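Local coordinates for protein obscurin (Homo sapiens, PDB 4C4K) that probably serves as a giant modular signalling protein of the muscle sarcomere, combining immunoglobulin-type domains with RhoGEF and protein kinase modules, at residues V18-A22 / I64-A68; C26-P32 / C77-N81; T33-W38 / L59-T63. One frame throughout, in Å; residues are numbered along the deposited sequence.

Contact 1: residues V18-A22 / I64-A68; sequences VGKDA and ILDLA. With EDO (1,2-ethanediol), chain D; EDO (1,2-ethanediol), chain H.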
loop_
_atom_site.group_PDB
_atom_site.type_symbol
_atom_site.label_atom_id
_atom_site.label_comp_id
_atom_site.label_asym_id
_atom_site.label_seq_id
_atom_site.Cartn_x
_atom_site.Cartn_y
_atom_site.Cartn_z
ATOM N N VAL A 18 -23.274 5.201 9.234
ATOM C CA VAL A 18 -24.286 6.144 8.699
ATOM C C VAL A 18 -23.690 7.589 8.576
ATOM O O VAL A 18 -24.417 8.583 8.663
ATOM C CB VAL A 18 -25.677 6.086 9.414
ATOM C CG1 VAL A 18 -26.794 6.569 8.483
ATOM C CG2 VAL A 18 -26.000 4.678 9.920
ATOM N N GLY A 19 -22.377 7.669 8.368
ATOM C CA GLY A 19 -21.651 8.929 8.224
ATOM C C GLY A 19 -21.646 9.495 6.812
ATOM O O GLY A 19 -21.868 8.773 5.838
ATOM N N LYS A 20 -21.361 10.792 6.695
ATOM C CA LYS A 20 -21.372 11.529 5.431
ATOM C C LYS A 20 -19.980 11.912 4.978
ATOM O O LYS A 20 -19.822 12.465 3.879
ATOM C CB LYS A 20 -22.229 12.808 5.589
ATOM C CG LYS A 20 -23.714 12.537 5.823
ATOM C CD LYS A 20 -24.495 13.827 6.002
ATOM C CE LYS A 20 -25.947 13.573 6.340
ATOM N NZ LYS A 20 -26.684 14.838 6.597
ATOM N N ASP A 21 -18.962 11.668 5.832
ATOM C CA ASP A 21 -17.584 12.069 5.535
ATOM C C ASP A 21 -16.588 10.996 5.925
ATOM O O ASP A 21 -16.818 10.258 6.893
ATOM C CB ASP A 21 -17.241 13.370 6.273
ATOM C CG ASP A 21 -18.293 14.458 6.132
ATOM O OD1 ASP A 21 -18.300 15.143 5.097
ATOM O OD2 ASP A 21 -19.206 14.509 6.976
ATOM N N ALA A 22 -15.455 10.936 5.195
ATOM C CA ALA A 22 -14.412 9.980 5.487
ATOM C C ALA A 22 -13.069 10.693 5.531
ATOM O O ALA A 22 -12.897 11.714 4.894
ATOM C CB ALA A 22 -14.387 8.880 4.425
ATOM N N ILE A 64 -12.604 13.143 2.553
ATOM C CA ILE A 64 -13.659 13.159 1.521
ATOM C C ILE A 64 -14.929 13.618 2.178
ATOM O O ILE A 64 -15.384 12.972 3.122
ATOM C CB ILE A 64 -13.810 11.768 0.815
ATOM C CG1 ILE A 64 -12.427 11.284 0.318
ATOM C CG2 ILE A 64 -14.823 11.850 -0.346
ATOM C CD1 ILE A 64 -12.336 9.770 -0.117
ATOM N N LEU A 65 -15.520 14.718 1.667
ATOM C CA LEU A 65 -16.719 15.283 2.229
ATOM C C LEU A 65 -17.929 14.909 1.408
ATOM O O LEU A 65 -17.817 14.717 0.196
ATOM C CB LEU A 65 -16.599 16.806 2.318
ATOM C CG LEU A 65 -15.412 17.381 3.142
ATOM C CD1 LEU A 65 -15.494 18.911 3.174
ATOM C CD2 LEU A 65 -15.444 16.873 4.600
ATOM N N ASP A 66 -19.087 14.811 2.063
ATOM C CA ASP A 66 -20.359 14.530 1.402
ATOM C C ASP A 66 -20.289 13.285 0.515
ATOM O O ASP A 66 -20.576 13.354 -0.675
ATOM C CB ASP A 66 -20.841 15.770 0.618
ATOM C CG ASP A 66 -22.344 15.836 0.474
ATOM O OD1 ASP A 66 -23.047 15.102 1.220
ATOM O OD2 ASP A 66 -22.827 16.638 -0.365
ATOM N N LEU A 67 -19.850 12.168 1.098
ATOM C CA LEU A 67 -19.667 10.873 0.424
ATOM C C LEU A 67 -20.786 10.494 -0.522
ATOM O O LEU A 67 -21.955 10.618 -0.181
ATOM C CB LEU A 67 -19.525 9.745 1.460
ATOM C CG LEU A 67 -18.289 9.765 2.346
ATOM C CD1 LEU A 67 -18.466 8.806 3.491
ATOM C CD2 LEU A 67 -17.025 9.455 1.534
ATOM N N ALA A 68 -20.410 9.972 -1.685
ATOM C CA ALA A 68 -21.334 9.465 -2.694
ATOM C C ALA A 68 -20.954 8.010 -2.905
ATOM O O ALA A 68 -19.818 7.619 -2.613
ATOM C CB ALA A 68 -21.165 10.243 -3.991
HETATM C C1 EDO D . -20.755 11.972 10.379
HETATM O O1 EDO D . -21.328 13.243 10.108
HETATM C C2 EDO D . -19.229 12.071 10.223
HETATM O O2 EDO D . -18.976 12.362 8.874
HETATM C C1 EDO H . -20.826 4.617 6.608
HETATM O O1 EDO H . -20.838 6.030 6.691
HETATM C C2 EDO H . -20.427 4.232 5.175
HETATM O O2 EDO H . -21.269 4.915 4.260
#
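The carboxylate of Asp21 is met from above its plane by the backbone N of Asp66, 41° out of it, with Asp66 N 3.2 Å from Asp21 OD1. Its other oxygen, OD2, accepts a bond from an ethanediol hydroxyl, a guest probably left from crystallisation. With CG anti to the carbonyl carbon (chi1 -48°), the acid leans back over the facing chain, where Leu65 CD2 passes obliquely at 3.4 Å from Asp21 OD1.

Next to this polar group the backbones close regularly. Ala22 and Ile64 form an antiparallel hydrogen-bonded pair, with Ala22 N to Ile64 O at 2.9 Å and Ile64 N to Ala22 O at 2.8 Å. One residue beyond Asp66, whose backbone is left-handed, Leu67 N bonds to Lys20 O at 2.8 Å. The Leu67 side chain then folds under the first chain: CD1 lies 3.7 Å from Asp21 N, and CD2 is 4.0 Å from Ala22 CB. Replacing Leu67 with an alanine would probably open a gap beside Ala22 and uncover the backbone around Lys20.

Here strand 22-31 begins as its neighbour 59-64 runs out into a loop. Leu92 of strand 84-92, in the opposing sheet, touches Ala22, Ile64 and Leu67, so that the two sheets meet here at one end of the immunoglobulin sandwich.

Contact 2: residues C26-P32 / C77-N81; sequences CQIVGNP and CRARN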
loop_
_atom_site.group_PDB
_atom_site.type_symbol
_atom_site.label_atom_id
_atom_site.label_comp_id
_atom_site.label_asym_id
_atom_site.label_seq_id
_atom_site.Cartn_x
_atom_site.Cartn_y
_atom_site.Cartn_z
ATOM N N CYS A 26 -2.059 8.431 6.722
ATOM C CA CYS A 26 -0.879 7.602 6.943
ATOM C C CYS A 26 0.337 8.429 7.299
ATOM O O CYS A 26 0.392 9.624 7.028
ATOM C CB CYS A 26 -0.602 6.677 5.769
ATOM S SG CYS A 26 -0.519 7.531 4.196
ATOM N N GLN A 27 1.309 7.776 7.906
ATOM C CA GLN A 27 2.542 8.371 8.347
ATOM C C GLN A 27 3.640 7.879 7.436
ATOM O O GLN A 27 3.825 6.665 7.284
ATOM C CB GLN A 27 2.807 7.977 9.796
ATOM C CG GLN A 27 3.902 8.821 10.418
ATOM C CD GLN A 27 3.987 8.648 11.903
ATOM O OE1 GLN A 27 3.484 7.678 12.478
ATOM N NE2 GLN A 27 4.629 9.597 12.549
ATOM N N ILE A 28 4.318 8.823 6.770
ATOM C CA ILE A 28 5.347 8.521 5.765
ATOM C C ILE A 28 6.629 9.319 6.052
ATOM O O ILE A 28 6.549 10.523 6.266
ATOM C CB ILE A 28 4.816 8.859 4.329
ATOM C CG1 ILE A 28 3.492 8.130 3.976
ATOM C CG2 ILE A 28 5.890 8.593 3.273
ATOM C CD1 ILE A 28 2.660 8.788 2.866
ATOM N N VAL A 29 7.806 8.673 5.934
ATOM C CA VAL A 29 9.113 9.325 6.112
ATOM C C VAL A 29 10.001 9.003 4.911
ATOM O O VAL A 29 9.777 7.996 4.242
ATOM C CB VAL A 29 9.824 8.977 7.461
ATOM C CG1 VAL A 29 9.104 9.605 8.665
ATOM C CG2 VAL A 29 10.021 7.466 7.637
ATOM N N GLY A 30 10.983 9.859 4.664
ATOM C CA GLY A 30 11.937 9.712 3.580
ATOM C C GLY A 30 12.889 10.877 3.560
ATOM O O GLY A 30 12.577 11.935 4.108
ATOM N N ASN A 31 14.072 10.679 2.966
ATOM C CA ASN A 31 15.067 11.743 2.889
ATOM C C ASN A 31 15.647 11.803 1.467
ATOM O O ASN A 31 16.318 10.850 1.063
ATOM C CB ASN A 31 16.137 11.571 3.983
ATOM C CG ASN A 31 17.132 12.701 4.079
ATOM O OD1 ASN A 31 16.888 13.836 3.654
ATOM N ND2 ASN A 31 18.280 12.411 4.671
ATOM N N PRO A 32 15.325 12.833 0.640
ATOM C CA PRO A 32 14.515 14.053 0.916
ATOM C C PRO A 32 13.035 13.774 1.212
ATOM O O PRO A 32 12.544 12.677 0.934
ATOM C CB PRO A 32 14.650 14.863 -0.388
ATOM C CG PRO A 32 15.906 14.350 -1.029
ATOM C CD PRO A 32 15.867 12.878 -0.732
ATOM N N CYS A 77 -2.029 5.256 -1.782
ATOM C CA CYS A 77 -1.185 6.364 -1.380
ATOM C C CYS A 77 0.194 6.124 -1.965
ATOM O O CYS A 77 0.739 5.025 -1.819
ATOM C CB CYS A 77 -1.131 6.514 0.132
ATOM S SG CYS A 77 -0.231 7.986 0.663
ATOM N N ARG A 78 0.737 7.129 -2.676
ATOM C CA ARG A 78 2.034 7.049 -3.342
ATOM C C ARG A 78 2.965 8.104 -2.759
ATOM O O ARG A 78 2.597 9.274 -2.713
ATOM C CB ARG A 78 1.852 7.206 -4.873
ATOM C CG ARG A 78 3.143 7.197 -5.704
ATOM C CD ARG A 78 2.842 7.465 -7.175
ATOM N NE ARG A 78 4.062 7.503 -7.986
ATOM C CZ ARG A 78 4.463 8.544 -8.715
ATOM N NH1 ARG A 78 3.730 9.652 -8.765
ATOM N NH2 ARG A 78 5.595 8.481 -9.407
ATOM N N ALA A 79 4.148 7.684 -2.280
ATOM C CA ALA A 79 5.142 8.599 -1.718
ATOM C C ALA A 79 6.395 8.452 -2.557
ATOM O O ALA A 79 6.862 7.336 -2.773
ATOM C CB ALA A 79 5.432 8.249 -0.263
ATOM N N ARG A 80 6.911 9.556 -3.073
ATOM C CA ARG A 80 8.085 9.458 -3.906
ATOM C C ARG A 80 9.165 10.521 -3.635
ATOM O O ARG A 80 8.849 11.657 -3.305
ATOM C CB ARG A 80 7.659 9.414 -5.385
ATOM C CG ARG A 80 7.249 10.721 -6.039
ATOM C CD ARG A 80 8.059 10.881 -7.317
ATOM N NE ARG A 80 7.453 11.803 -8.281
ATOM C CZ ARG A 80 7.662 13.117 -8.307
ATOM N NH1 ARG A 80 8.444 13.692 -7.398
ATOM N NH2 ARG A 80 7.084 13.868 -9.234
ATOM N N ASN A 81 10.435 10.136 -3.762
ATOM C CA ASN A 81 11.569 11.067 -3.682
ATOM C C ASN A 81 12.615 10.591 -4.704
ATOM O O ASN A 81 12.329 9.638 -5.440
ATOM C CB ASN A 81 12.119 11.226 -2.237
ATOM C CG ASN A 81 12.817 10.026 -1.636
ATOM O OD1 ASN A 81 13.094 9.001 -2.286
ATOM N ND2 ASN A 81 13.091 10.119 -0.352
#
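Cys77 opens the contact by placing its SG 3.6 Å from Cys26 SG, at the position where many immunoglobulin domains carry a disulfide between the two sheets. The distance is far too long for a covalent bond, and the two sulfurs simply pack. Cys77 reaches inward with SG anti to its backbone N (chi1 -174°), whereas Cys26 holds SG between its own N and carbonyl carbon. The same Cys77 SG is also touched by the end of Ile28, whose CD1 lies 3.7 Å away.

Two residues on, Ala79 puts its CB against the other branch of that isoleucine, 3.6 Å from Ile28 CG2. Ile28 therefore spans the gap between the sheets with both arms, one on sulfur and one on methyl.

At Asn81 the contact becomes polar. Its ND2 donates to Pro32 O at 2.9 Å with a nearly straight angle of 172°, meeting a lone pair in the carbonyl plane, while the acceptor lies only 5° out of the amide plane. The peptide bond before Pro32 is cis, and the Asn81 side chain stands about at a right angle to the proline ring. ND2 also bonds to Ser3 O, and OD1 accepts from the backbone N atoms of Ile83 and Gly84. The backbone O of Asn81 accepts a bond from a basic side chain of the other protein in the assembly.

The chemistry thus changes along the contact. Strands 22-31 and 73-80 are held face to face by apolar packing of sulfur and methyl groups without a covalent bridge. At their far end the buried amide of Asn81 is bonded through both ND2 and OD1, which probably holds it from turning and links the loop after strand 73-80 to Pro32 and Ser3.

Contact 3: residues T33-W38 / L59-T63; sequences TPQVSW and LYRLT. With EDO (1,2-ethanediol), chain G; EDO (1,2-ethanediol), chain F.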
loop_
_atom_site.group_PDB
_atom_site.type_symbol
_atom_site.label_atom_id
_atom_site.label_comp_id
_atom_site.label_asym_id
_atom_site.label_seq_id
_atom_site.Cartn_x
_atom_site.Cartn_y
_atom_site.Cartn_z
ATOM N N THR A 33 12.337 14.752 1.813
ATOM C CA THR A 33 10.914 14.635 2.150
ATOM C C THR A 33 10.114 14.265 0.895
ATOM O O THR A 33 10.257 14.930 -0.138
ATOM C CB THR A 33 10.390 15.903 2.845
ATOM O OG1 THR A 33 11.148 16.101 4.034
ATOM C CG2 THR A 33 8.933 15.783 3.216
ATOM N N PRO A 34 9.345 13.149 0.934
ATOM C CA PRO A 34 8.693 12.690 -0.301
ATOM C C PRO A 34 7.477 13.497 -0.700
ATOM O O PRO A 34 6.788 14.030 0.161
ATOM C CB PRO A 34 8.276 11.242 0.023
ATOM C CG PRO A 34 8.140 11.209 1.519
ATOM C CD PRO A 34 9.155 12.191 2.050
ATOM N N GLN A 35 7.205 13.536 -2.014
ATOM C CA GLN A 35 6.017 14.110 -2.614
ATOM C C GLN A 35 4.960 13.009 -2.435
ATOM O O GLN A 35 5.187 11.855 -2.827
ATOM C CB GLN A 35 6.282 14.366 -4.110
ATOM C CG GLN A 35 5.137 15.058 -4.859
ATOM C CD GLN A 35 5.460 15.312 -6.319
ATOM O OE1 GLN A 35 6.584 15.675 -6.691
ATOM N NE2 GLN A 35 4.463 15.160 -7.178
ATOM N N VAL A 36 3.836 13.343 -1.807
ATOM C CA VAL A 36 2.782 12.360 -1.531
ATOM C C VAL A 36 1.518 12.676 -2.314
ATOM O O VAL A 36 1.073 13.813 -2.327
ATOM C CB VAL A 36 2.523 12.205 -0.006
ATOM C CG1 VAL A 36 1.336 11.287 0.296
ATOM C CG2 VAL A 36 3.788 11.753 0.730
ATOM N N SER A 37 0.938 11.663 -2.940
ATOM C CA SER A 37 -0.286 11.828 -3.714
ATOM C C SER A 37 -1.199 10.608 -3.515
ATOM O O SER A 37 -0.727 9.544 -3.127
ATOM C CB SER A 37 0.038 12.026 -5.201
ATOM O OG SER A 37 0.702 10.886 -5.709
ATOM N N TRP A 38 -2.475 10.762 -3.839
ATOM C CA TRP A 38 -3.488 9.724 -3.717
ATOM C C TRP A 38 -4.055 9.409 -5.092
ATOM O O TRP A 38 -4.241 10.310 -5.908
ATOM C CB TRP A 38 -4.615 10.181 -2.759
ATOM C CG TRP A 38 -4.152 10.405 -1.345
ATOM C CD1 TRP A 38 -3.578 11.534 -0.841
ATOM C CD2 TRP A 38 -4.216 9.467 -0.258
ATOM N NE1 TRP A 38 -3.289 11.364 0.493
ATOM C CE2 TRP A 38 -3.669 10.105 0.878
ATOM C CE3 TRP A 38 -4.703 8.155 -0.132
ATOM C CZ2 TRP A 38 -3.602 9.481 2.131
ATOM C CZ3 TRP A 38 -4.614 7.525 1.107
ATOM C CH2 TRP A 38 -4.082 8.188 2.224
ATOM N N LEU A 59 2.660 13.184 8.682
ATOM C CA LEU A 59 1.305 12.632 8.590
ATOM C C LEU A 59 0.597 13.325 7.425
ATOM O O LEU A 59 0.640 14.552 7.308
ATOM C CB LEU A 59 0.558 12.741 9.954
ATOM C CG LEU A 59 -0.911 12.185 10.099
ATOM C CD1 LEU A 59 -0.982 10.663 9.910
ATOM C CD2 LEU A 59 -1.486 12.500 11.485
ATOM N N TYR A 60 0.052 12.516 6.508
ATOM C CA TYR A 60 -0.611 12.940 5.260
ATOM C C TYR A 60 -2.057 12.491 5.257
ATOM O O TYR A 60 -2.356 11.348 5.589
ATOM C CB TYR A 60 0.129 12.376 4.040
ATOM C CG TYR A 60 1.564 12.845 3.969
ATOM C CD1 TYR A 60 2.555 12.238 4.737
ATOM C CD2 TYR A 60 1.935 13.892 3.134
ATOM C CE1 TYR A 60 3.884 12.649 4.660
ATOM C CE2 TYR A 60 3.264 14.318 3.053
ATOM C CZ TYR A 60 4.230 13.705 3.835
ATOM O OH TYR A 60 5.541 14.106 3.772
ATOM N N ARG A 61 -2.946 13.386 4.842
ATOM C CA ARG A 61 -4.377 13.157 4.901
ATOM C C ARG A 61 -5.106 13.466 3.590
ATOM O O ARG A 61 -4.786 14.423 2.876
ATOM C CB ARG A 61 -4.949 14.025 6.045
ATOM C CG ARG A 61 -6.430 13.815 6.402
ATOM C CD ARG A 61 -6.829 14.555 7.691
ATOM N NE ARG A 61 -5.918 14.180 8.783
ATOM C CZ ARG A 61 -5.970 13.035 9.460
ATOM N NH1 ARG A 61 -6.966 12.178 9.259
ATOM N NH2 ARG A 61 -5.060 12.766 10.386
ATOM N N LEU A 62 -6.119 12.635 3.314
ATOM C CA LEU A 62 -7.136 12.799 2.295
ATOM C C LEU A 62 -8.490 12.728 2.998
ATOM O O LEU A 62 -8.867 11.665 3.485
ATOM C CB LEU A 62 -7.057 11.738 1.180
ATOM C CG LEU A 62 -8.230 11.780 0.143
ATOM C CD1 LEU A 62 -8.388 13.200 -0.488
ATOM C CD2 LEU A 62 -8.048 10.720 -0.921
ATOM N N THR A 63 -9.224 13.859 3.049
ATOM C CA THR A 63 -10.560 13.866 3.645
ATOM C C THR A 63 -11.561 13.962 2.515
ATOM O O THR A 63 -11.389 14.780 1.625
ATOM C CB THR A 63 -10.732 15.033 4.644
ATOM O OG1 THR A 63 -9.801 14.846 5.705
ATOM C CG2 THR A 63 -12.147 15.108 5.220
HETATM C C1 EDO G . -2.894 16.530 8.382
HETATM O O1 EDO G . -4.300 16.618 8.375
HETATM C C2 EDO G . -2.565 15.171 8.968
HETATM O O2 EDO G . -3.193 15.051 10.250
HETATM C C1 EDO F . -1.021 15.780 1.146
HETATM O O1 EDO F . 0.092 16.192 0.378
HETATM C C2 EDO F . -1.334 14.317 0.786
HETATM O O2 EDO F . -2.423 13.894 1.581
HETATM O O HOH W 1 5.756 16.218 1.084
#
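Val36 lays its CG2 methyl over one face of the Tyr60 ring, 3.6 Å from the ring centroid and 16° off the normal, a close CH-pi contact. A second of the same kind lies farther along, with partners exchanged: the aliphatic group now comes from the other strand. Leu62 CB sits above the five-membered ring of Trp38, 3.8 Å from its centroid, while Leu62 CD2 reaches back to Trp38 CB. Leu62 and Trp38 run alongside one another, pointing opposite ways.

Polar groups gather at the ring edges. Tyr60 O lies at the edge of the indole, and an ethanediol, probably from the crystallisation liquor, joins the two strands there: its O2 accepts a hydrogen bond from Trp38 NE1 (2.9 Å) and donates one to Arg61 O (2.7 Å). At the far end of Tyr60, OH rests 3.8 Å from Thr33 CG2, and a water that donates to Pro34 O at 2.6 Å makes a weak bond to Tyr60 OH. The tyrosine gets there with CG anti to its carbonyl carbon (chi1 -60°), which carries the ring across the gap to Val36.

Further out, Ile28 of strand 22-31 packs against both Val36 and Tyr60, and Cys77 of strand 73-80 touches Val36 and Trp38. Leu53 of strand 51-56 and Val45 each meet Trp38 and Leu62. The axes of segments 35-38 and 59-63 come within 8.6 Å and are inclined by 25°, as expected of opposed sheets: strand 35-40 in one and strand 59-64 in the other meet mainly through side chains, with no direct hydrogen bond between the two segments, near the centre of the sandwich.

From the N terminus, the chain leaves strand 3-14 and enters contact 1 at 18-22, then runs along strand 22-31 into contact 2 at 26-32 and directly on into contact 3 at 33-38. The returns come in a different order. Segment 59-63 closes contact 3, the shortest loop, nested inside the other two; 64-68 follows at once and closes contact 1; 77-81 closes contact 2 last, so contacts 1 and 2 cross. Contact 1 pairs neighbours within one sheet at one end of the domain, whereas contacts 2 and 3, centres about 8 Å apart, bind the two sheets face to face. Probable backbone hydrogen bonds between 33-38 and 77-81 knit those two together.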